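Local coordinates for Low molecular weight phosphotyrosine protein phosphatase (Vibrio cholerae, PDB 6U1P) that probably removes phosphate from tyrosine in proteins, acting in a phosphoregulatory system that controls exopolysaccharide biosynthesis and biofilm formation, at residues L6-V11 with L35-R40; G14-S19 with N70-V75; D79-D84 with A103-K108; Y87-T92 with A110-K115. All blocks are in the same frame, centred on the assembly; numbering follows the deposited sequence.

Interaction 1: residues L6-V11 with L35-R40; sequences LSVLVV and LNIQVR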
loop_
_atom_site.group_PDB
_atom_site.type_symbol
_atom_site.label_atom_id
_atom_site.label_comp_id
_atom_site.label_asym_id
_atom_site.label_seq_id
_atom_site.Cartn_x
_atom_site.Cartn_y
_atom_site.Cartn_z
ATOM N N LEU B 6 -8.285 -33.841 1.213
ATOM C CA LEU B 6 -7.443 -33.238 0.191
ATOM C C LEU B 6 -6.633 -32.083 0.774
ATOM O O LEU B 6 -7.071 -31.392 1.700
ATOM C CB LEU B 6 -8.293 -32.749 -0.983
ATOM C CG LEU B 6 -7.583 -32.482 -2.313
ATOM C CD1 LEU B 6 -7.470 -33.755 -3.140
ATOM C CD2 LEU B 6 -8.313 -31.397 -3.090
ATOM N N SER B 7 -5.445 -31.871 0.211
ATOM C CA SER B 7 -4.525 -30.846 0.680
ATOM C C SER B 7 -4.169 -29.922 -0.479
ATOM O O SER B 7 -3.729 -30.382 -1.540
ATOM C CB SER B 7 -3.266 -31.480 1.274
ATOM O OG SER B 7 -2.434 -30.495 1.870
ATOM N N VAL B 8 -4.394 -28.623 -0.282
ATOM C CA VAL B 8 -4.182 -27.612 -1.309
ATOM C C VAL B 8 -3.250 -26.552 -0.739
ATOM O O VAL B 8 -3.466 -26.065 0.376
ATOM C CB VAL B 8 -5.524 -26.994 -1.761
ATOM C CG1 VAL B 8 -5.323 -25.675 -2.475
ATOM C CG2 VAL B 8 -6.270 -27.961 -2.643
ATOM N N LEU B 9 -2.233 -26.178 -1.502
ATOM C CA LEU B 9 -1.340 -25.097 -1.119
ATOM C C LEU B 9 -1.418 -23.980 -2.158
ATOM O O LEU B 9 -1.464 -24.251 -3.363
ATOM C CB LEU B 9 0.078 -25.632 -0.976
ATOM C CG LEU B 9 1.167 -24.596 -0.745
ATOM C CD1 LEU B 9 1.000 -23.939 0.609
ATOM C CD2 LEU B 9 2.534 -25.273 -0.895
ATOM N N VAL B 10 -1.464 -22.726 -1.697
ATOM C CA VAL B 10 -1.484 -21.547 -2.566
ATOM C C VAL B 10 -0.247 -20.699 -2.275
ATOM O O VAL B 10 0.121 -20.494 -1.111
ATOM C CB VAL B 10 -2.769 -20.695 -2.384
ATOM C CG1 VAL B 10 -3.983 -21.379 -2.976
ATOM C CG2 VAL B 10 -3.039 -20.437 -0.922
ATOM N N VAL B 11 0.388 -20.188 -3.329
ATOM C CA VAL B 11 1.724 -19.616 -3.225
ATOM C C VAL B 11 1.789 -18.318 -4.009
ATOM O O VAL B 11 1.418 -18.274 -5.188
ATOM C CB VAL B 11 2.792 -20.590 -3.760
ATOM C CG1 VAL B 11 4.175 -19.924 -3.781
ATOM C CG2 VAL B 11 2.814 -21.872 -2.957
ATOM N N LEU B 35 -16.895 -29.432 2.078
ATOM C CA LEU B 35 -15.930 -30.341 1.466
ATOM C C LEU B 35 -14.789 -30.654 2.425
ATOM O O LEU B 35 -14.392 -29.824 3.252
ATOM C CB LEU B 35 -15.375 -29.760 0.169
ATOM C CG LEU B 35 -16.420 -29.196 -0.802
ATOM C CD1 LEU B 35 -15.747 -28.597 -2.057
ATOM C CD2 LEU B 35 -17.480 -30.251 -1.160
ATOM N N ASN B 36 -14.231 -31.851 2.282
ATOM C CA ASN B 36 -13.125 -32.283 3.130
ATOM C C ASN B 36 -11.798 -31.992 2.430
ATOM O O ASN B 36 -11.071 -32.879 1.973
ATOM C CB ASN B 36 -13.277 -33.757 3.490
ATOM C CG ASN B 36 -12.145 -34.255 4.347
ATOM O OD1 ASN B 36 -11.677 -35.376 4.183
ATOM N ND2 ASN B 36 -11.674 -33.408 5.252
ATOM N N ILE B 37 -11.500 -30.701 2.344
ATOM C CA ILE B 37 -10.271 -30.206 1.739
ATOM C C ILE B 37 -9.662 -29.184 2.688
ATOM O O ILE B 37 -10.348 -28.247 3.108
ATOM C CB ILE B 37 -10.528 -29.552 0.367
ATOM C CG1 ILE B 37 -11.193 -30.533 -0.606
ATOM C CG2 ILE B 37 -9.223 -29.000 -0.199
ATOM C CD1 ILE B 37 -11.849 -29.860 -1.809
ATOM N N GLN B 38 -8.378 -29.335 2.995
ATOM C CA GLN B 38 -7.708 -28.302 3.768
ATOM C C GLN B 38 -6.767 -27.514 2.865
ATOM O O GLN B 38 -6.325 -27.986 1.809
ATOM C CB GLN B 38 -6.978 -28.863 4.995
ATOM C CG GLN B 38 -6.004 -29.985 4.747
ATOM C CD GLN B 38 -5.213 -30.321 6.007
ATOM O OE1 GLN B 38 -5.616 -29.960 7.117
ATOM N NE2 GLN B 38 -4.084 -31.014 5.840
ATOM N N VAL B 39 -6.505 -26.276 3.274
ATOM C CA VAL B 39 -5.777 -25.339 2.440
ATOM C C VAL B 39 -4.781 -24.577 3.302
ATOM O O VAL B 39 -5.080 -24.209 4.438
ATOM C CB VAL B 39 -6.764 -24.397 1.703
ATOM C CG1 VAL B 39 -7.716 -23.729 2.679
ATOM C CG2 VAL B 39 -6.012 -23.350 0.866
ATOM N N ARG B 40 -3.589 -24.349 2.760
ATOM C CA ARG B 40 -2.603 -23.450 3.347
ATOM C C ARG B 40 -2.014 -22.588 2.240
ATOM O O ARG B 40 -2.328 -22.743 1.051
ATOM C CB ARG B 40 -1.439 -24.161 4.056
ATOM C CG ARG B 40 -1.828 -25.191 5.067
ATOM C CD ARG B 40 -2.657 -24.599 6.190
ATOM N NE ARG B 40 -3.912 -25.337 6.253
ATOM C CZ ARG B 40 -4.747 -25.363 7.287
ATOM N NH1 ARG B 40 -4.499 -24.664 8.385
ATOM N NH2 ARG B 40 -5.848 -26.092 7.202
#
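In the beta-alpha-beta unit at the start of the chain, strands 6-11 and 37-40 pair in parallel, with Asn36 O taking the first bond. Five backbone bonds zip the seam: Leu6 N gives to Asn36 O (3.0 Å), Gln38 N to Leu6 O (2.8 Å), Val8 N to Gln38 O, Arg40 N to Val8 O, and Val10 N to Arg40 O. Several of these oxygens also receive a CA-H...O contact; Val39 CA comes within 3.2 Å of Val8 O. On one face Leu6 and Ile37 run alongside each other, Leu6 CB 3.7 Å from Ile37 CG1. The two methyls of Val8 divide their work: CG1, anti to the backbone N (chi1 162°), meets Val39 CG2 at 4.1 Å, while CG2 meets Ile37 CG2 at 4.0 Å. Trp152 of the second subunit packs on Val8 and Ile37, making this face part of the dimer interface. Helix 18-32 supplies the crossover between the strands, and the first of them runs on to Cys12, the predicted nucleophile of the phosphate-binding P-loop. Near that end packing is tight, with Val10 CG2 only 3.1 Å from Arg40 O. The other face carries Ser7, Gln38, Leu9 and Arg40; here Gln38 CG rests 3.5 Å from Leu6 O.

Interaction 2: residues G14-S19 with N70-V75; sequences GNLCRS and NPVQQV
Asn15 OD1 accepts the backbone N-H of Gln73 (Gln73 N to Asn15 OD1 3.0 Å) and also has a water 2.8 Å away. The amide belongs to the P-loop, the Cys-x5-Arg motif running from Cys12 to Arg18, the latter predicted to be catalytic, and these bonds tie that loop to the segment leading into helix 77-82. Gln73 N approaches from 25° off the plane of the amide, along a fairly straight N-H...O line of 158°. The same water lies 2.7 Å from Pro71 O and so sits between the two segments, although it cannot donate to all the acceptors around it at once. Asn15 reaches across with CG anti to its own nitrogen (chi1 -162°), from a backbone in the left-handed region. The ND2 end of its amide turns to Ser41 OG and to Ser19 OG, the latter less surely placed; gripped at both ends, the amide has its rotation fixed. Val72 packs apolar atoms beside the polar grip: its CG1 lies 3.7 Å from Gly14 O, and its CG2 meets Leu16 CD2 at 3.8 Å.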
loop_
_atom_site.group_PDB
_atom_site.type_symbol
_atom_site.label_atom_id
_atom_site.label_comp_id
_atom_site.label_asym_id
_atom_site.label_seq_id
_atom_site.Cartn_x
_atom_site.Cartn_y
_atom_site.Cartn_z
ATOM N N GLY B 14 5.729 -13.437 -1.408
ATOM C CA GLY B 14 6.103 -13.254 -0.008
ATOM C C GLY B 14 5.157 -13.836 1.037
ATOM O O GLY B 14 5.392 -13.696 2.239
ATOM N N ASN B 15 4.075 -14.476 0.586
ATOM C CA ASN B 15 3.012 -14.977 1.452
ATOM C C ASN B 15 2.419 -13.853 2.291
ATOM O O ASN B 15 2.004 -14.074 3.427
ATOM C CB ASN B 15 3.524 -16.113 2.353
ATOM C CG ASN B 15 2.402 -16.960 2.964
ATOM O OD1 ASN B 15 2.486 -17.360 4.129
ATOM N ND2 ASN B 15 1.374 -17.276 2.169
ATOM N N LEU B 16 2.391 -12.630 1.754
ATOM C CA LEU B 16 1.901 -11.487 2.512
ATOM C C LEU B 16 0.514 -11.007 2.103
ATOM O O LEU B 16 -0.196 -10.440 2.942
ATOM C CB LEU B 16 2.874 -10.299 2.390
ATOM C CG LEU B 16 4.313 -10.535 2.871
ATOM C CD1 LEU B 16 5.184 -9.256 2.816
ATOM C CD2 LEU B 16 4.291 -11.125 4.283
ATOM N N CYS B 17 0.119 -11.179 0.839
ATOM C CA CYS B 17 -1.122 -10.587 0.355
ATOM C C CYS B 17 -1.978 -11.613 -0.390
ATOM O O CYS B 17 -2.984 -12.109 0.149
ATOM C CB CYS B 17 -0.819 -9.381 -0.552
ATOM S SG CYS B 17 0.136 -8.008 0.252
ATOM N N ARG B 18 -1.565 -11.926 -1.626
ATOM C CA ARG B 18 -2.353 -12.738 -2.544
ATOM C C ARG B 18 -2.614 -14.143 -1.997
ATOM O O ARG B 18 -3.771 -14.575 -1.902
ATOM C CB ARG B 18 -1.644 -12.805 -3.905
ATOM C CG ARG B 18 -1.798 -11.535 -4.748
ATOM C CD ARG B 18 -1.002 -11.609 -6.057
ATOM N NE ARG B 18 0.427 -11.670 -5.787
ATOM C CZ ARG B 18 1.368 -11.843 -6.706
ATOM N NH1 ARG B 18 1.039 -11.966 -7.995
ATOM N NH2 ARG B 18 2.643 -11.879 -6.326
ATOM N N SER B 19 -1.553 -14.894 -1.673
ATOM C CA SER B 19 -1.817 -16.281 -1.282
ATOM C C SER B 19 -2.572 -16.357 0.055
ATOM O O SER B 19 -3.469 -17.202 0.179
ATOM C CB SER B 19 -0.533 -17.136 -1.278
ATOM O OG SER B 19 0.508 -16.627 -0.455
ATOM N N ASN B 70 -2.943 -17.863 9.398
ATOM C CA ASN B 70 -1.726 -18.544 9.776
ATOM C C ASN B 70 -0.502 -17.641 9.627
ATOM O O ASN B 70 -0.517 -16.675 8.861
ATOM C CB ASN B 70 -1.576 -19.800 8.944
ATOM C CG ASN B 70 -2.525 -20.887 9.414
ATOM O OD1 ASN B 70 -2.384 -21.388 10.525
ATOM N ND2 ASN B 70 -3.539 -21.193 8.607
ATOM N N PRO B 71 0.551 -17.923 10.384
ATOM C CA PRO B 71 1.818 -17.218 10.185
ATOM C C PRO B 71 2.313 -17.388 8.761
ATOM O O PRO B 71 2.030 -18.384 8.097
ATOM C CB PRO B 71 2.768 -17.901 11.178
ATOM C CG PRO B 71 1.873 -18.524 12.209
ATOM C CD PRO B 71 0.639 -18.928 11.456
ATOM N N VAL B 72 3.014 -16.355 8.290
ATOM C CA VAL B 72 3.746 -16.404 7.032
ATOM C C VAL B 72 4.707 -17.593 7.019
ATOM O O VAL B 72 5.418 -17.846 8.000
ATOM C CB VAL B 72 4.513 -15.078 6.847
ATOM C CG1 VAL B 72 5.432 -15.143 5.606
ATOM C CG2 VAL B 72 3.544 -13.894 6.785
ATOM N N GLN B 73 4.783 -18.290 5.882
ATOM C CA GLN B 73 5.777 -19.351 5.765
ATOM C C GLN B 73 6.260 -19.478 4.326
ATOM O O GLN B 73 5.518 -19.211 3.375
ATOM C CB GLN B 73 5.224 -20.697 6.251
ATOM C CG GLN B 73 3.895 -21.036 5.637
ATOM C CD GLN B 73 3.485 -22.483 5.870
ATOM O OE1 GLN B 73 3.926 -23.123 6.835
ATOM N NE2 GLN B 73 2.643 -23.011 4.975
ATOM N N GLN B 74 7.503 -19.913 4.176
ATOM C CA GLN B 74 8.046 -20.187 2.857
ATOM C C GLN B 74 7.778 -21.640 2.466
ATOM O O GLN B 74 7.680 -22.530 3.316
ATOM C CB GLN B 74 9.541 -19.891 2.801
ATOM C CG GLN B 74 10.129 -20.032 1.395
ATOM C CD GLN B 74 11.631 -19.763 1.342
ATOM O OE1 GLN B 74 12.367 -20.133 2.249
ATOM N NE2 GLN B 74 12.086 -19.123 0.266
ATOM N N VAL B 75 7.628 -21.864 1.159
ATOM C CA VAL B 75 7.440 -23.217 0.654
ATOM C C VAL B 75 8.663 -24.074 0.986
ATOM O O VAL B 75 9.800 -23.584 1.063
ATOM C CB VAL B 75 7.175 -23.200 -0.862
ATOM C CG1 VAL B 75 8.399 -22.719 -1.623
ATOM C CG2 VAL B 75 6.767 -24.580 -1.346
HETATM O O HOH W 1 0.750 -18.933 5.738
#

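Interaction 3: residues D79-D84 with A103-K108; sequences DFIEHD and AEHKNK
Bent at chi2 (-146°) and again at chi3 (-106°), the Lys108 chain folds in against the C-terminal end of helix 77-82 and delivers its ammonium to His83 O; CG of His105, anti to the carbonyl carbon (chi1 -56°), puts the imidazole against Phe80 O. The contact thus joins the last turn of that helix to the loop that precedes strand 109-111. Lys108 NZ donates to His83 O at 2.6 Å, arriving tilted from the carbonyl plane, and more weakly to Ile81 O at 3.4 Å. A positive charge here would be favourably placed, since the carbonyls at this helix end point outward with their partial negative charge. Asp84 OD2 lies 5.1 Å from Lys108 NZ, which may add a weak long-range attraction. The lysine chain is tightly placed and perhaps strained, with Lys108 CD 3.0 Å from Asp84 O. His105 presents a ring face to the helix: Phe80 O stands above it, displaced toward the rim, 3.1 Å from His105 CD2, and Glu104 CB lies over the opposite face. His83 turns its own ring away, with ND1 hydrogen-bonded to Ser7 OG. Ile81 comes to the imidazole obliquely, its CG1 3.4 Å from His105 NE2.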
loop_
_atom_site.group_PDB
_atom_site.type_symbol
_atom_site.label_atom_id
_atom_site.label_comp_id
_atom_site.label_asym_id
_atom_site.label_seq_id
_atom_site.Cartn_x
_atom_site.Cartn_y
_atom_site.Cartn_z
ATOM N N ASP B 79 6.322 -29.773 1.065
ATOM C CA ASP B 79 5.080 -29.248 0.506
ATOM C C ASP B 79 4.758 -29.898 -0.839
ATOM O O ASP B 79 3.586 -30.167 -1.138
ATOM C CB ASP B 79 5.167 -27.725 0.364
ATOM C CG ASP B 79 5.072 -26.994 1.708
ATOM O OD1 ASP B 79 4.338 -27.453 2.611
ATOM O OD2 ASP B 79 5.739 -25.953 1.860
ATOM N N PHE B 80 5.780 -30.144 -1.671
ATOM C CA PHE B 80 5.547 -30.780 -2.970
ATOM C C PHE B 80 5.084 -32.229 -2.830
ATOM O O PHE B 80 4.396 -32.746 -3.718
ATOM C CB PHE B 80 6.813 -30.732 -3.823
ATOM C CG PHE B 80 7.303 -29.338 -4.099
ATOM C CD1 PHE B 80 6.516 -28.443 -4.810
ATOM C CD2 PHE B 80 8.552 -28.925 -3.657
ATOM C CE1 PHE B 80 6.964 -27.157 -5.068
ATOM C CE2 PHE B 80 9.005 -27.647 -3.907
ATOM C CZ PHE B 80 8.208 -26.755 -4.610
ATOM N N ILE B 81 5.441 -32.892 -1.736
ATOM C CA ILE B 81 5.000 -34.261 -1.508
ATOM C C ILE B 81 3.671 -34.295 -0.770
ATOM O O ILE B 81 2.744 -35.006 -1.172
ATOM C CB ILE B 81 6.079 -35.036 -0.723
ATOM C CG1 ILE B 81 7.452 -34.899 -1.395
ATOM C CG2 ILE B 81 5.672 -36.491 -0.562
ATOM C CD1 ILE B 81 8.612 -35.083 -0.448
ATOM N N GLU B 82 3.552 -33.499 0.295
ATOM C CA GLU B 82 2.407 -33.627 1.190
ATOM C C GLU B 82 1.124 -33.094 0.565
ATOM O O GLU B 82 0.034 -33.592 0.879
ATOM C CB GLU B 82 2.702 -32.917 2.513
ATOM C CG GLU B 82 1.662 -33.158 3.608
ATOM C CD GLU B 82 2.075 -34.244 4.606
ATOM O OE1 GLU B 82 3.264 -34.635 4.629
ATOM O OE2 GLU B 82 1.203 -34.700 5.379
ATOM N N HIS B 83 1.226 -32.109 -0.328
ATOM C CA HIS B 83 0.057 -31.426 -0.865
ATOM C C HIS B 83 -0.393 -32.056 -2.177
ATOM O O HIS B 83 0.417 -32.490 -3.002
ATOM C CB HIS B 83 0.360 -29.949 -1.090
ATOM C CG HIS B 83 0.498 -29.158 0.172
ATOM N ND1 HIS B 83 -0.532 -29.012 1.077
ATOM C CD2 HIS B 83 1.543 -28.462 0.677
ATOM C CE1 HIS B 83 -0.132 -28.248 2.080
ATOM N NE2 HIS B 83 1.123 -27.901 1.861
ATOM N N ASP B 84 -1.711 -32.066 -2.382
ATOM C CA ASP B 84 -2.259 -32.679 -3.588
ATOM C C ASP B 84 -2.214 -31.734 -4.782
ATOM O O ASP B 84 -1.812 -32.152 -5.875
ATOM C CB ASP B 84 -3.677 -33.145 -3.311
ATOM C CG ASP B 84 -3.760 -33.978 -2.059
ATOM O OD1 ASP B 84 -4.681 -33.732 -1.260
ATOM O OD2 ASP B 84 -2.910 -34.889 -1.879
ATOM N N ALA B 103 10.455 -33.839 -10.220
ATOM C CA ALA B 103 9.652 -34.190 -11.393
ATOM C C ALA B 103 8.444 -35.050 -11.054
ATOM O O ALA B 103 7.428 -34.991 -11.753
ATOM C CB ALA B 103 10.524 -34.905 -12.415
ATOM N N GLU B 104 8.519 -35.810 -9.965
ATOM C CA GLU B 104 7.419 -36.646 -9.501
ATOM C C GLU B 104 6.160 -35.844 -9.157
ATOM O O GLU B 104 5.063 -36.405 -9.140
ATOM C CB GLU B 104 7.893 -37.440 -8.270
ATOM C CG GLU B 104 9.328 -38.016 -8.358
ATOM C CD GLU B 104 10.431 -37.003 -8.110
ATOM O OE1 GLU B 104 10.294 -35.869 -8.573
ATOM O OE2 GLU B 104 11.474 -37.336 -7.506
ATOM N N HIS B 105 6.286 -34.551 -8.861
ATOM C CA HIS B 105 5.165 -33.733 -8.396
ATOM C C HIS B 105 4.878 -32.511 -9.269
ATOM O O HIS B 105 3.982 -31.723 -8.939
ATOM C CB HIS B 105 5.434 -33.297 -6.950
ATOM C CG HIS B 105 5.690 -34.448 -6.027
ATOM N ND1 HIS B 105 4.977 -35.627 -6.086
ATOM C CD2 HIS B 105 6.579 -34.600 -5.018
ATOM C CE1 HIS B 105 5.414 -36.454 -5.152
ATOM N NE2 HIS B 105 6.386 -35.855 -4.491
ATOM N N LYS B 106 5.606 -32.328 -10.373
ATOM C CA LYS B 106 5.465 -31.100 -11.143
ATOM C C LYS B 106 4.110 -30.990 -11.821
ATOM O O LYS B 106 3.694 -29.878 -12.157
ATOM C CB LYS B 106 6.597 -30.992 -12.161
ATOM C CG LYS B 106 7.959 -30.834 -11.500
ATOM C CD LYS B 106 9.085 -30.850 -12.507
ATOM C CE LYS B 106 9.144 -29.560 -13.284
ATOM N NZ LYS B 106 10.455 -29.443 -13.962
ATOM N N ASN B 107 3.396 -32.105 -11.992
ATOM C CA ASN B 107 2.043 -32.047 -12.532
ATOM C C ASN B 107 1.063 -31.429 -11.549
ATOM O O ASN B 107 -0.051 -31.084 -11.955
ATOM C CB ASN B 107 1.545 -33.446 -12.908
ATOM C CG ASN B 107 1.023 -34.218 -11.698
ATOM O OD1 ASN B 107 1.788 -34.594 -10.798
ATOM N ND2 ASN B 107 -0.289 -34.433 -11.659
ATOM N N LYS B 108 1.443 -31.293 -10.278
ATOM C CA LYS B 108 0.578 -30.675 -9.278
ATOM C C LYS B 108 0.637 -29.153 -9.314
ATOM O O LYS B 108 -0.074 -28.509 -8.539
ATOM C CB LYS B 108 0.938 -31.183 -7.870
ATOM C CG LYS B 108 1.278 -32.685 -7.818
ATOM C CD LYS B 108 0.825 -33.349 -6.518
ATOM C CE LYS B 108 1.982 -33.653 -5.569
ATOM N NZ LYS B 108 1.561 -34.435 -4.352
#

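Interaction 4: residues Y87-T92 with A110-K115; sequences YAMDRT and ALFLSK
Backbone bonds first: Ala88 N gives a straight bond to Ala110 O (2.8 Å, 168° at the hydrogen), and Phe112 N gives one to Ala88 O whose modelled length of 2.5 Å is doubtfully short. They pair strands 85-88 and 109-111 in parallel, the two ends of a beta-alpha-beta crossover through helix 91-100. Just beyond, Leu111 O accepts both Ser114 OG and Ser114 N while lying at the edge of the Tyr87 ring. Aromatic contacts gather on Phe112, whose CG, anti to the backbone N (chi1 -177°), brings the ring beside Met89. Met89, bent at chi2 and chi3, lays CE over one face, 3.4 Å from Phe112 CG; its SD is 4.6 Å from the ring centroid, an oblique Met-aromatic contact. Tyr87 CB comes to the ring edge. The aliphatic contact is Ala88 CB with Leu111 CD2 (4.2 Å). Leu111 methyls also rest on polar groups, CD2 3.4 Å from Asp90 O and CD1 over a face of the Arg91 guanidinium. Asp90 N-caps helix 91-100 through Asn93 N and salt-bridges Arg18. Tyr87 OH is hydrogen-bonded to Trp152 of the second subunit. Polar bonds thus fix the strand register, while the sulfur and ring contacts place Met89 beside the predicted active-site residues Cys12 and Arg18.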
loop_
_atom_site.group_PDB
_atom_site.type_symbol
_atom_site.label_atom_id
_atom_site.label_comp_id
_atom_site.label_asym_id
_atom_site.label_seq_id
_atom_site.Cartn_x
_atom_site.Cartn_y
_atom_site.Cartn_z
ATOM N N TYR B 87 -1.140 -24.072 -6.155
ATOM C CA TYR B 87 -1.530 -23.030 -7.098
ATOM C C TYR B 87 -0.652 -21.788 -6.951
ATOM O O TYR B 87 -0.469 -21.268 -5.840
ATOM C CB TYR B 87 -3.005 -22.653 -6.916
ATOM C CG TYR B 87 -3.965 -23.788 -7.178
ATOM C CD1 TYR B 87 -4.362 -24.639 -6.148
ATOM C CD2 TYR B 87 -4.476 -24.017 -8.458
ATOM C CE1 TYR B 87 -5.243 -25.685 -6.387
ATOM C CE2 TYR B 87 -5.359 -25.051 -8.704
ATOM C CZ TYR B 87 -5.737 -25.879 -7.666
ATOM O OH TYR B 87 -6.600 -26.915 -7.900
ATOM N N ALA B 88 -0.164 -21.299 -8.090
ATOM C CA ALA B 88 0.666 -20.110 -8.198
ATOM C C ALA B 88 -0.165 -18.910 -8.637
ATOM O O ALA B 88 -1.022 -19.035 -9.516
ATOM C CB ALA B 88 1.796 -20.352 -9.205
ATOM N N MET B 89 0.107 -17.742 -8.019
ATOM C CA MET B 89 -0.644 -16.514 -8.287
ATOM C C MET B 89 -0.271 -15.856 -9.611
ATOM O O MET B 89 -1.123 -15.230 -10.258
ATOM C CB MET B 89 -0.436 -15.514 -7.145
ATOM C CG MET B 89 -1.123 -15.909 -5.868
ATOM S SD MET B 89 -2.925 -15.934 -6.003
ATOM C CE MET B 89 -3.243 -17.515 -5.236
ATOM N N ASP B 90 0.983 -15.958 -10.023
ATOM C CA ASP B 90 1.392 -15.357 -11.278
ATOM C C ASP B 90 2.446 -16.262 -11.883
ATOM O O ASP B 90 2.900 -17.223 -11.253
ATOM C CB ASP B 90 1.882 -13.901 -11.088
ATOM C CG ASP B 90 3.170 -13.784 -10.252
ATOM O OD1 ASP B 90 4.091 -14.635 -10.375
ATOM O OD2 ASP B 90 3.267 -12.807 -9.477
ATOM N N ARG B 91 2.842 -15.940 -13.112
ATOM C CA ARG B 91 3.746 -16.828 -13.835
ATOM C C ARG B 91 5.107 -16.905 -13.161
ATOM O O ARG B 91 5.708 -17.985 -13.077
ATOM C CB ARG B 91 3.882 -16.366 -15.282
ATOM C CG ARG B 91 2.687 -16.740 -16.118
ATOM C CD ARG B 91 2.782 -16.197 -17.532
ATOM N NE ARG B 91 1.488 -16.303 -18.192
ATOM C CZ ARG B 91 0.903 -17.450 -18.530
ATOM N NH1 ARG B 91 1.499 -18.608 -18.277
ATOM N NH2 ARG B 91 -0.283 -17.442 -19.126
ATOM N N THR B 92 5.588 -15.778 -12.633
ATOM C CA THR B 92 6.856 -15.780 -11.918
ATOM C C THR B 92 6.817 -16.753 -10.742
ATOM O O THR B 92 7.796 -17.464 -10.480
ATOM C CB THR B 92 7.179 -14.360 -11.447
ATOM O OG1 THR B 92 7.154 -13.470 -12.574
ATOM C CG2 THR B 92 8.549 -14.306 -10.766
ATOM N N ALA B 110 0.150 -25.380 -10.970
ATOM C CA ALA B 110 -0.728 -24.688 -11.903
ATOM C C ALA B 110 -0.961 -23.263 -11.409
ATOM O O ALA B 110 -0.735 -22.950 -10.235
ATOM C CB ALA B 110 -2.057 -25.432 -12.083
ATOM N N LEU B 111 -1.393 -22.397 -12.328
ATOM C CA LEU B 111 -1.740 -21.029 -11.969
ATOM C C LEU B 111 -3.100 -20.984 -11.281
ATOM O O LEU B 111 -4.022 -21.724 -11.645
ATOM C CB LEU B 111 -1.712 -20.132 -13.209
ATOM C CG LEU B 111 -0.298 -19.930 -13.778
ATOM C CD1 LEU B 111 -0.284 -19.448 -15.229
ATOM C CD2 LEU B 111 0.478 -18.966 -12.894
ATOM N N PHE B 112 -3.204 -20.114 -10.268
ATOM C CA PHE B 112 -4.420 -20.012 -9.460
ATOM C C PHE B 112 -5.645 -19.736 -10.314
ATOM O O PHE B 112 -6.730 -20.270 -10.041
ATOM C CB PHE B 112 -4.275 -18.916 -8.405
ATOM C CG PHE B 112 -5.462 -18.800 -7.479
ATOM C CD1 PHE B 112 -5.616 -19.670 -6.406
ATOM C CD2 PHE B 112 -6.422 -17.814 -7.675
ATOM C CE1 PHE B 112 -6.701 -19.554 -5.533
ATOM C CE2 PHE B 112 -7.517 -17.691 -6.807
ATOM C CZ PHE B 112 -7.656 -18.567 -5.735
ATOM N N LEU B 113 -5.502 -18.895 -11.342
ATOM C CA LEU B 113 -6.631 -18.515 -12.185
ATOM C C LEU B 113 -6.945 -19.531 -13.288
ATOM O O LEU B 113 -7.781 -19.235 -14.151
ATOM C CB LEU B 113 -6.354 -17.159 -12.833
ATOM C CG LEU B 113 -6.339 -15.956 -11.900
ATOM C CD1 LEU B 113 -6.056 -14.695 -12.683
ATOM C CD2 LEU B 113 -7.653 -15.857 -11.158
ATOM N N SER B 114 -6.334 -20.718 -13.270
ATOM C CA SER B 114 -6.435 -21.623 -14.414
ATOM C C SER B 114 -7.834 -22.201 -14.637
ATOM O O SER B 114 -8.126 -22.636 -15.756
ATOM C CB SER B 114 -5.433 -22.768 -14.281
ATOM O OG SER B 114 -5.702 -23.543 -13.132
ATOM N N LYS B 115 -8.697 -22.257 -13.619
ATOM C CA LYS B 115 -10.032 -22.812 -13.825
ATOM C C LYS B 115 -11.111 -21.750 -14.003
ATOM O O LYS B 115 -12.253 -22.093 -14.337
ATOM C CB LYS B 115 -10.416 -23.747 -12.672
ATOM C CG LYS B 115 -9.536 -24.980 -12.545
ATOM C CD LYS B 115 -9.824 -25.997 -13.626
ATOM C CE LYS B 115 -9.225 -27.349 -13.279
ATOM N NZ LYS B 115 -8.156 -27.736 -14.240
#

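Overall arrangement
Interactions 1 and 4 belong to one parallel sheet: strands 6-12 and 85-88 are neighbours in it, and each contact adds an outer strand. Both rest on backbone bonds with apolar side chains on the faces, and touch the second subunit. Interactions 1, 3 and 4 are partly buried; interaction 2 is a surface contact, has no strand pairing, and depends on one amide and a water, meeting interaction 4 at the predicted active site, where Arg18 and Asp90 come together. Interaction 3, away from that site and from the second subunit, relies on a lysine and a histidine meeting carbonyl oxygens; Ser7 of strand 6-12 joins it to interaction 1.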